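Local coordinates for protein oxidoreductase (Corynebacterium diphtheriae, PDB 3K1Y) that is probably an FMN-binding oxidoreductase of the NADPH-dependent FMN reductase family, at residues 55-67 with 101-113. Residues are numbered along the deposited sequence; the frame is centred on the assembly and turned at random.
Sequences ELSELIPDLMTAM and TGLFKMFFDILDT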
ATOM      1  N   GLU A  55     -12.185  10.515 -21.926  1.00 20.76           N
ATOM      2  CA  GLU A  55     -11.912   9.088 -22.104  1.00 20.60           C
ATOM      3  C   GLU A  55     -10.451   8.887 -22.519  1.00 19.43           C
ATOM      4  O   GLU A  55     -10.057   9.253 -23.630  1.00 19.60           O
ATOM      5  CB  GLU A  55     -12.843   8.498 -23.176  1.00 21.53           C
ATOM      6  CG  GLU A  55     -14.285   8.306 -22.724  1.00 25.52           C
ATOM      7  CD  GLU A  55     -14.527   6.933 -22.118  1.00 31.54           C
ATOM      8  OE1 GLU A  55     -13.695   6.492 -21.296  1.00 32.69           O
ATOM      9  OE2 GLU A  55     -15.551   6.296 -22.461  1.00 34.59           O
ATOM     10  N   LEU A  56      -9.655   8.302 -21.631  1.00 18.83           N
ATOM     11  CA  LEU A  56      -8.241   8.076 -21.913  1.00 18.37           C
ATOM     12  C   LEU A  56      -7.986   7.246 -23.172  1.00 18.69           C
ATOM     13  O   LEU A  56      -6.983   7.458 -23.861  1.00 19.45           O
ATOM     14  CB  LEU A  56      -7.552   7.423 -20.708  1.00 16.99           C
ATOM     15  CG  LEU A  56      -7.458   8.279 -19.441  1.00 16.10           C
ATOM     16  CD1 LEU A  56      -6.624   7.578 -18.383  1.00 11.98           C
ATOM     17  CD2 LEU A  56      -6.825   9.610 -19.791  1.00 14.17           C
ATOM     18  N   SER A  57      -8.891   6.318 -23.488  1.00 16.40           N
ATOM     19  CA  SER A  57      -8.724   5.482 -24.684  1.00 18.03           C
ATOM     20  C   SER A  57      -8.877   6.298 -25.970  1.00 19.09           C
ATOM     21  O   SER A  57      -8.584   5.815 -27.064  1.00 19.23           O
ATOM     22  CB  SER A  57      -9.729   4.309 -24.682  1.00 18.65           C
ATOM     23  OG  SER A  57     -11.077   4.747 -24.751  1.00 19.13           O
ATOM     24  N   GLU A  58      -9.339   7.535 -25.836  1.00 23.60           N
ATOM     25  CA  GLU A  58      -9.510   8.404 -26.993  1.00 24.43           C
ATOM     26  C   GLU A  58      -8.359   9.404 -27.052  1.00 24.44           C
ATOM     27  O   GLU A  58      -8.324  10.290 -27.908  1.00 24.54           O
ATOM     28  CB  GLU A  58     -10.849   9.141 -26.905  1.00 24.95           C
ATOM     29  CG  GLU A  58     -12.061   8.281 -27.249  1.00 28.56           C
ATOM     30  CD  GLU A  58     -13.369   8.947 -26.874  1.00 32.13           C
ATOM     31  OE1 GLU A  58     -13.477  10.182 -27.039  1.00 34.68           O
ATOM     32  OE2 GLU A  58     -14.291   8.235 -26.419  1.00 34.47           O
ATOM     33  N   LEU A  59      -7.410   9.242 -26.140  1.00 18.51           N
ATOM     34  CA  LEU A  59      -6.259  10.123 -26.081  1.00 18.76           C
ATOM     35  C   LEU A  59      -4.956   9.351 -26.242  1.00 18.79           C
ATOM     36  O   LEU A  59      -3.878   9.904 -26.027  1.00 18.07           O
ATOM     37  CB  LEU A  59      -6.223  10.853 -24.740  1.00 18.78           C
ATOM     38  CG  LEU A  59      -7.286  11.897 -24.428  1.00 20.02           C
ATOM     39  CD1 LEU A  59      -6.910  12.561 -23.111  1.00 21.26           C
ATOM     40  CD2 LEU A  59      -7.367  12.930 -25.534  1.00 19.76           C
ATOM     41  N   ILE A  60      -5.047   8.080 -26.614  1.00 27.38           N
ATOM     42  CA  ILE A  60      -3.842   7.276 -26.745  1.00 28.58           C
ATOM     43  C   ILE A  60      -2.745   7.949 -27.579  1.00 29.60           C
ATOM     44  O   ILE A  60      -1.606   8.065 -27.131  1.00 29.74           O
ATOM     45  CB  ILE A  60      -4.179   5.885 -27.296  1.00 29.60           C
ATOM     46  CG1 ILE A  60      -5.161   5.190 -26.344  1.00 28.98           C
ATOM     47  CG2 ILE A  60      -2.912   5.053 -27.410  1.00 31.09           C
ATOM     48  CD1 ILE A  60      -5.667   3.851 -26.827  1.00 26.69           C
ATOM     49  N   PRO A  61      -3.067   8.407 -28.799  1.00 21.29           N
ATOM     50  CA  PRO A  61      -2.032   9.063 -29.608  1.00 22.18           C
ATOM     51  C   PRO A  61      -1.497  10.371 -29.016  1.00 21.79           C
ATOM     52  O   PRO A  61      -0.303  10.644 -29.104  1.00 23.16           O
ATOM     53  CB  PRO A  61      -2.716   9.268 -30.959  1.00 22.75           C
ATOM     54  CG  PRO A  61      -4.174   9.304 -30.614  1.00 22.72           C
ATOM     55  CD  PRO A  61      -4.304   8.225 -29.574  1.00 21.64           C
ATOM     56  N   ASP A  62      -2.365  11.179 -28.416  1.00 25.15           N
ATOM     57  CA  ASP A  62      -1.919  12.442 -27.826  1.00 25.40           C
ATOM     58  C   ASP A  62      -1.097  12.158 -26.573  1.00 25.52           C
ATOM     59  O   ASP A  62      -0.146  12.878 -26.248  1.00 24.86           O
ATOM     60  CB  ASP A  62      -3.117  13.317 -27.445  1.00 25.24           C
ATOM     61  CG  ASP A  62      -4.176  13.362 -28.529  1.00 26.98           C
ATOM     62  OD1 ASP A  62      -4.792  12.306 -28.794  1.00 26.17           O
ATOM     63  OD2 ASP A  62      -4.392  14.449 -29.114  1.00 29.84           O
ATOM     64  N   LEU A  63      -1.475  11.096 -25.873  1.00 23.82           N
ATOM     65  CA  LEU A  63      -0.797  10.707 -24.654  1.00 24.39           C
ATOM     66  C   LEU A  63       0.587  10.149 -24.956  1.00 25.97           C
ATOM     67  O   LEU A  63       1.585  10.617 -24.404  1.00 26.41           O
ATOM     68  CB  LEU A  63      -1.634   9.669 -23.907  1.00 23.55           C
ATOM     69  CG  LEU A  63      -2.008   9.973 -22.453  1.00 22.72           C
ATOM     70  CD1 LEU A  63      -2.430  11.422 -22.303  1.00 23.20           C
ATOM     71  CD2 LEU A  63      -3.129   9.043 -22.028  1.00 19.58           C
HETATM   72  N   MSE A  64       0.654   9.158 -25.832  0.50 90.38           N
HETATM   73  CA  MSE A  64       1.939   8.577 -26.152  0.50 92.93           C
HETATM   74  C   MSE A  64       2.779   9.407 -27.117  0.50 93.68           C
HETATM   75  O   MSE A  64       3.775   8.929 -27.658  0.50 94.47           O
HETATM   76  CB  MSE A  64       1.754   7.127 -26.616  0.50 47.13           C
HETATM   77  CG  MSE A  64       1.714   6.159 -25.411  0.50 46.87           C
HETATM   78 SE   MSE A  64       1.067   4.485 -25.676  0.50 47.03          SE
HETATM   79  CE  MSE A  64      -0.518   4.597 -24.906  0.50 46.52           C
ATOM     80  N   THR A  65       2.365  10.657 -27.331  1.00 30.78           N
ATOM     81  CA  THR A  65       3.129  11.597 -28.152  1.00 31.30           C
ATOM     82  C   THR A  65       3.805  12.477 -27.111  1.00 31.72           C
ATOM     83  O   THR A  65       4.910  12.973 -27.320  1.00 33.04           O
ATOM     84  CB  THR A  65       2.253  12.479 -29.064  1.00 31.50           C
ATOM     85  OG1 THR A  65       1.984  11.780 -30.282  1.00 32.97           O
ATOM     86  CG2 THR A  65       2.972  13.780 -29.416  1.00 30.44           C
ATOM     87  N   ALA A  66       3.125  12.658 -25.982  1.00 24.96           N
ATOM     88  CA  ALA A  66       3.668  13.437 -24.882  1.00 26.36           C
ATOM     89  C   ALA A  66       4.694  12.556 -24.152  1.00 28.09           C
ATOM     90  O   ALA A  66       5.380  13.010 -23.234  1.00 28.66           O
ATOM     91  CB  ALA A  66       2.559  13.853 -23.933  1.00 25.39           C
HETATM   92  N   MSE A  67       4.784  11.292 -24.562  1.00 73.66           N
HETATM   93  CA  MSE A  67       5.736  10.354 -23.969  1.00 75.71           C
HETATM   94  C   MSE A  67       7.053  10.427 -24.729  1.00 78.04           C
HETATM   95  O   MSE A  67       8.112  10.665 -24.151  1.00 78.60           O
HETATM   96  CB  MSE A  67       5.200   8.920 -24.037  1.00 74.47           C
HETATM   97  CG  MSE A  67       4.248   8.539 -22.916  1.00 73.40           C
HETATM   98 SE   MSE A  67       5.087   8.598 -21.172  1.00 67.14          SE
HETATM   99  CE  MSE A  67       6.182   7.012 -21.324  1.00 70.75           C
ATOM    100  N   THR A 101      -4.762   1.215 -14.066  1.00 18.89           N
ATOM    101  CA  THR A 101      -4.200   0.944 -15.387  1.00 19.69           C
ATOM    102  C   THR A 101      -2.951   1.759 -15.708  1.00 19.01           C
ATOM    103  O   THR A 101      -2.786   2.882 -15.231  1.00 18.70           O
ATOM    104  CB  THR A 101      -5.248   1.208 -16.488  1.00 20.07           C
ATOM    105  OG1 THR A 101      -6.376   0.345 -16.302  1.00 23.86           O
ATOM    106  CG2 THR A 101      -4.662   0.940 -17.837  1.00 20.15           C
ATOM    107  N   GLY A 102      -2.072   1.185 -16.522  1.00 19.28           N
ATOM    108  CA  GLY A 102      -0.872   1.896 -16.906  1.00 19.36           C
ATOM    109  C   GLY A 102      -1.284   3.158 -17.644  1.00 19.63           C
ATOM    110  O   GLY A 102      -0.680   4.216 -17.458  1.00 19.53           O
ATOM    111  N   LEU A 103      -2.326   3.049 -18.468  1.00 17.52           N
ATOM    112  CA  LEU A 103      -2.817   4.188 -19.238  1.00 18.38           C
ATOM    113  C   LEU A 103      -3.346   5.281 -18.303  1.00 18.12           C
ATOM    114  O   LEU A 103      -3.146   6.476 -18.538  1.00 18.77           O
ATOM    115  CB  LEU A 103      -3.917   3.745 -20.203  1.00 19.00           C
ATOM    116  CG  LEU A 103      -4.575   4.842 -21.054  1.00 19.83           C
ATOM    117  CD1 LEU A 103      -3.556   5.423 -22.029  1.00 21.49           C
ATOM    118  CD2 LEU A 103      -5.780   4.257 -21.809  1.00 18.64           C
ATOM    119  N   PHE A 104      -4.030   4.859 -17.248  1.00 15.35           N
ATOM    120  CA  PHE A 104      -4.556   5.780 -16.262  1.00 14.18           C
ATOM    121  C   PHE A 104      -3.341   6.479 -15.664  1.00 13.98           C
ATOM    122  O   PHE A 104      -3.304   7.709 -15.550  1.00 13.43           O
ATOM    123  CB  PHE A 104      -5.301   4.988 -15.183  1.00 14.13           C
ATOM    124  CG  PHE A 104      -5.780   5.815 -14.014  1.00 12.19           C
ATOM    125  CD1 PHE A 104      -7.027   6.429 -14.045  1.00 13.08           C
ATOM    126  CD2 PHE A 104      -5.006   5.918 -12.852  1.00 10.28           C
ATOM    127  CE1 PHE A 104      -7.509   7.132 -12.934  1.00 14.52           C
ATOM    128  CE2 PHE A 104      -5.472   6.615 -11.740  1.00 10.62           C
ATOM    129  CZ  PHE A 104      -6.735   7.223 -11.779  1.00 13.13           C
ATOM    130  N   LYS A 105      -2.338   5.687 -15.298  1.00 19.07           N
ATOM    131  CA  LYS A 105      -1.131   6.233 -14.687  1.00 19.60           C
ATOM    132  C   LYS A 105      -0.404   7.188 -15.624  1.00 20.07           C
ATOM    133  O   LYS A 105       0.086   8.240 -15.200  1.00 19.76           O
ATOM    134  CB  LYS A 105      -0.180   5.104 -14.268  1.00 19.70           C
ATOM    135  CG  LYS A 105       1.081   5.578 -13.531  1.00 20.50           C
ATOM    136  CD  LYS A 105       0.717   6.431 -12.309  1.00 20.19           C
ATOM    137  CE  LYS A 105       1.855   6.495 -11.292  1.00 24.41           C
ATOM    138  NZ  LYS A 105       3.136   7.027 -11.837  1.00 18.76           N
HETATM  139  N   MSE A 106      -0.338   6.824 -16.896  1.00 43.75           N
HETATM  140  CA  MSE A 106       0.346   7.649 -17.869  1.00 44.87           C
HETATM  141  C   MSE A 106      -0.186   9.072 -17.877  1.00 45.26           C
HETATM  142  O   MSE A 106       0.584  10.029 -17.829  1.00 48.11           O
HETATM  143  CB  MSE A 106       0.210   7.035 -19.254  1.00 45.24           C
HETATM  144  CG  MSE A 106       1.123   7.653 -20.288  1.00 45.54           C
HETATM  145 SE   MSE A 106       1.050   6.628 -21.906  1.00 43.55          SE
HETATM  146  CE  MSE A 106       2.183   5.141 -21.367  1.00 43.69           C
ATOM    147  N   PHE A 107      -1.506   9.212 -17.932  1.00 19.11           N
ATOM    148  CA  PHE A 107      -2.123  10.532 -17.947  1.00 19.53           C
ATOM    149  C   PHE A 107      -1.567  11.377 -16.805  1.00 21.05           C
ATOM    150  O   PHE A 107      -1.022  12.462 -17.031  1.00 22.93           O
ATOM    151  CB  PHE A 107      -3.647  10.423 -17.817  1.00 18.53           C
ATOM    152  CG  PHE A 107      -4.355  11.760 -17.815  1.00 17.75           C
ATOM    153  CD1 PHE A 107      -4.472  12.508 -18.985  1.00 16.33           C
ATOM    154  CD2 PHE A 107      -4.892  12.276 -16.636  1.00 14.07           C
ATOM    155  CE1 PHE A 107      -5.118  13.754 -18.982  1.00 15.34           C
ATOM    156  CE2 PHE A 107      -5.536  13.514 -16.620  1.00 14.89           C
ATOM    157  CZ  PHE A 107      -5.649  14.255 -17.801  1.00 17.08           C
ATOM    158  N   PHE A 108      -1.696  10.880 -15.580  1.00 20.33           N
ATOM    159  CA  PHE A 108      -1.184  11.613 -14.432  1.00 21.64           C
ATOM    160  C   PHE A 108       0.299  11.934 -14.569  1.00 22.75           C
ATOM    161  O   PHE A 108       0.717  13.054 -14.272  1.00 24.47           O
ATOM    162  CB  PHE A 108      -1.458  10.837 -13.146  1.00 21.06           C
ATOM    163  CG  PHE A 108      -2.902  10.827 -12.770  1.00 23.40           C
ATOM    164  CD1 PHE A 108      -3.450  11.883 -12.051  1.00 24.20           C
ATOM    165  CD2 PHE A 108      -3.742   9.809 -13.218  1.00 23.02           C
ATOM    166  CE1 PHE A 108      -4.814  11.934 -11.786  1.00 25.49           C
ATOM    167  CE2 PHE A 108      -5.111   9.850 -12.959  1.00 21.68           C
ATOM    168  CZ  PHE A 108      -5.647  10.915 -12.243  1.00 22.63           C
ATOM    169  N   ASP A 109       1.095  10.969 -15.027  1.00 19.77           N
ATOM    170  CA  ASP A 109       2.524  11.219 -15.202  1.00 20.94           C
ATOM    171  C   ASP A 109       2.752  12.462 -16.066  1.00 22.33           C
ATOM    172  O   ASP A 109       3.681  13.236 -15.840  1.00 21.98           O
ATOM    173  CB  ASP A 109       3.219  10.034 -15.886  1.00 19.94           C
ATOM    174  CG  ASP A 109       3.180   8.766 -15.058  1.00 19.45           C
ATOM    175  OD1 ASP A 109       3.107   8.855 -13.814  1.00 19.13           O
ATOM    176  OD2 ASP A 109       3.247   7.676 -15.657  1.00 18.25           O
ATOM    177  N   ILE A 110       1.888  12.637 -17.061  1.00 25.18           N
ATOM    178  CA  ILE A 110       1.989  13.736 -18.015  1.00 25.36           C
ATOM    179  C   ILE A 110       1.664  15.126 -17.468  1.00 26.37           C
ATOM    180  O   ILE A 110       2.081  16.129 -18.041  1.00 27.67           O
ATOM    181  CB  ILE A 110       1.087  13.431 -19.263  1.00 25.04           C
ATOM    182  CG1 ILE A 110       1.941  13.439 -20.520  1.00 24.89           C
ATOM    183  CG2 ILE A 110      -0.057  14.433 -19.393  1.00 24.59           C
ATOM    184  CD1 ILE A 110       2.995  12.352 -20.546  1.00 30.43           C
ATOM    185  N   LEU A 111       0.926  15.181 -16.364  1.00 16.68           N
ATOM    186  CA  LEU A 111       0.518  16.456 -15.766  1.00 17.45           C
ATOM    187  C   LEU A 111       1.652  17.228 -15.106  1.00 19.26           C
ATOM    188  O   LEU A 111       2.676  16.647 -14.744  1.00 19.92           O
ATOM    189  CB  LEU A 111      -0.576  16.212 -14.725  1.00 16.31           C
ATOM    190  CG  LEU A 111      -1.806  15.402 -15.151  1.00 13.88           C
ATOM    191  CD1 LEU A 111      -2.663  15.134 -13.917  1.00 11.11           C
ATOM    192  CD2 LEU A 111      -2.605  16.148 -16.226  1.00  7.26           C
ATOM    193  N   ASP A 112       1.471  18.541 -14.962  1.00 22.60           N
ATOM    194  CA  ASP A 112       2.472  19.373 -14.299  1.00 25.62           C
ATOM    195  C   ASP A 112       2.513  18.931 -12.839  1.00 26.12           C
ATOM    196  O   ASP A 112       1.576  18.310 -12.340  1.00 24.93           O
ATOM    197  CB  ASP A 112       2.101  20.864 -14.331  1.00 26.94           C
ATOM    198  CG  ASP A 112       2.159  21.468 -15.721  1.00 31.47           C
ATOM    199  OD1 ASP A 112       3.042  21.067 -16.515  1.00 35.20           O
ATOM    200  OD2 ASP A 112       1.333  22.364 -16.011  1.00 34.12           O
ATOM    201  N   THR A 113       3.591  19.269 -12.148  1.00 31.70           N
ATOM    202  CA  THR A 113       3.726  18.903 -10.749  1.00 33.29           C
ATOM    203  C   THR A 113       2.522  19.366  -9.935  1.00 32.53           C
ATOM    204  O   THR A 113       1.985  18.613  -9.124  1.00 31.31           O
ATOM    205  CB  THR A 113       5.002  19.528 -10.131  1.00 35.28           C
ATOM    206  OG1 THR A 113       6.157  19.076 -10.852  1.00 37.67           O
ATOM    207  CG2 THR A 113       5.143  19.126  -8.668  1.00 36.77           C
TER
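The ring of Phe107 meets Leu63 at its edge, where CD1 of Leu63 lies near the ring plane, 4.0 Å from CD1 of Phe107. Leu56 reaches the same ring obliquely, its CD2 3.8 Å from Phe107 CD1, while Leu83 of helix 74-85 also touches Phe107. With CG anti to the backbone N (chi1 180°), the ring stands out from the helix and its CD1 side meets both leucines. The ring of Phe104 takes CE2 of Phe108 over one face, near the rim, and packs against strand 88-94 and helix 135-146; Leu56 touches Phe104 near its root, CD1 lying 3.5 Å from its CA, rather than on the ring. Leu56 thus spreads over the helix, one methyl on Phe104, the other on Phe107, and its CB against Leu103 CD2. Branched leucine suits a place with several neighbours on different sides. Leu103 turns its second methyl, CD1, to Leu63 CD2 at 3.6 Å, the two side chains crossing at about a right angle. Farther along, the selenium of the selenomethionine Met106 lies 3.6 Å from CG of Met64. CG of Met67 approaches that selenium from the same side; Met64 and Met67 are also selenomethionines, poorly ordered. The Met106 chain, extended through chi1 and chi2 (172°), carries the selenium out to them. Ala66, with a single methyl, lets its chain come close to Ile110, whose CG1 lies 3.5 Å from Ala66 CB. Met64 and Met106 each also pack on their own counterparts in the second subunit, so this buried patch continues into the subunit interface. No hydrogen bond or salt bridge joins the segments: apolar packing, dependent on shape and burial, holds the 3-10 turn and short helix 60-63 that follow strand 49-55 against helix 102-110.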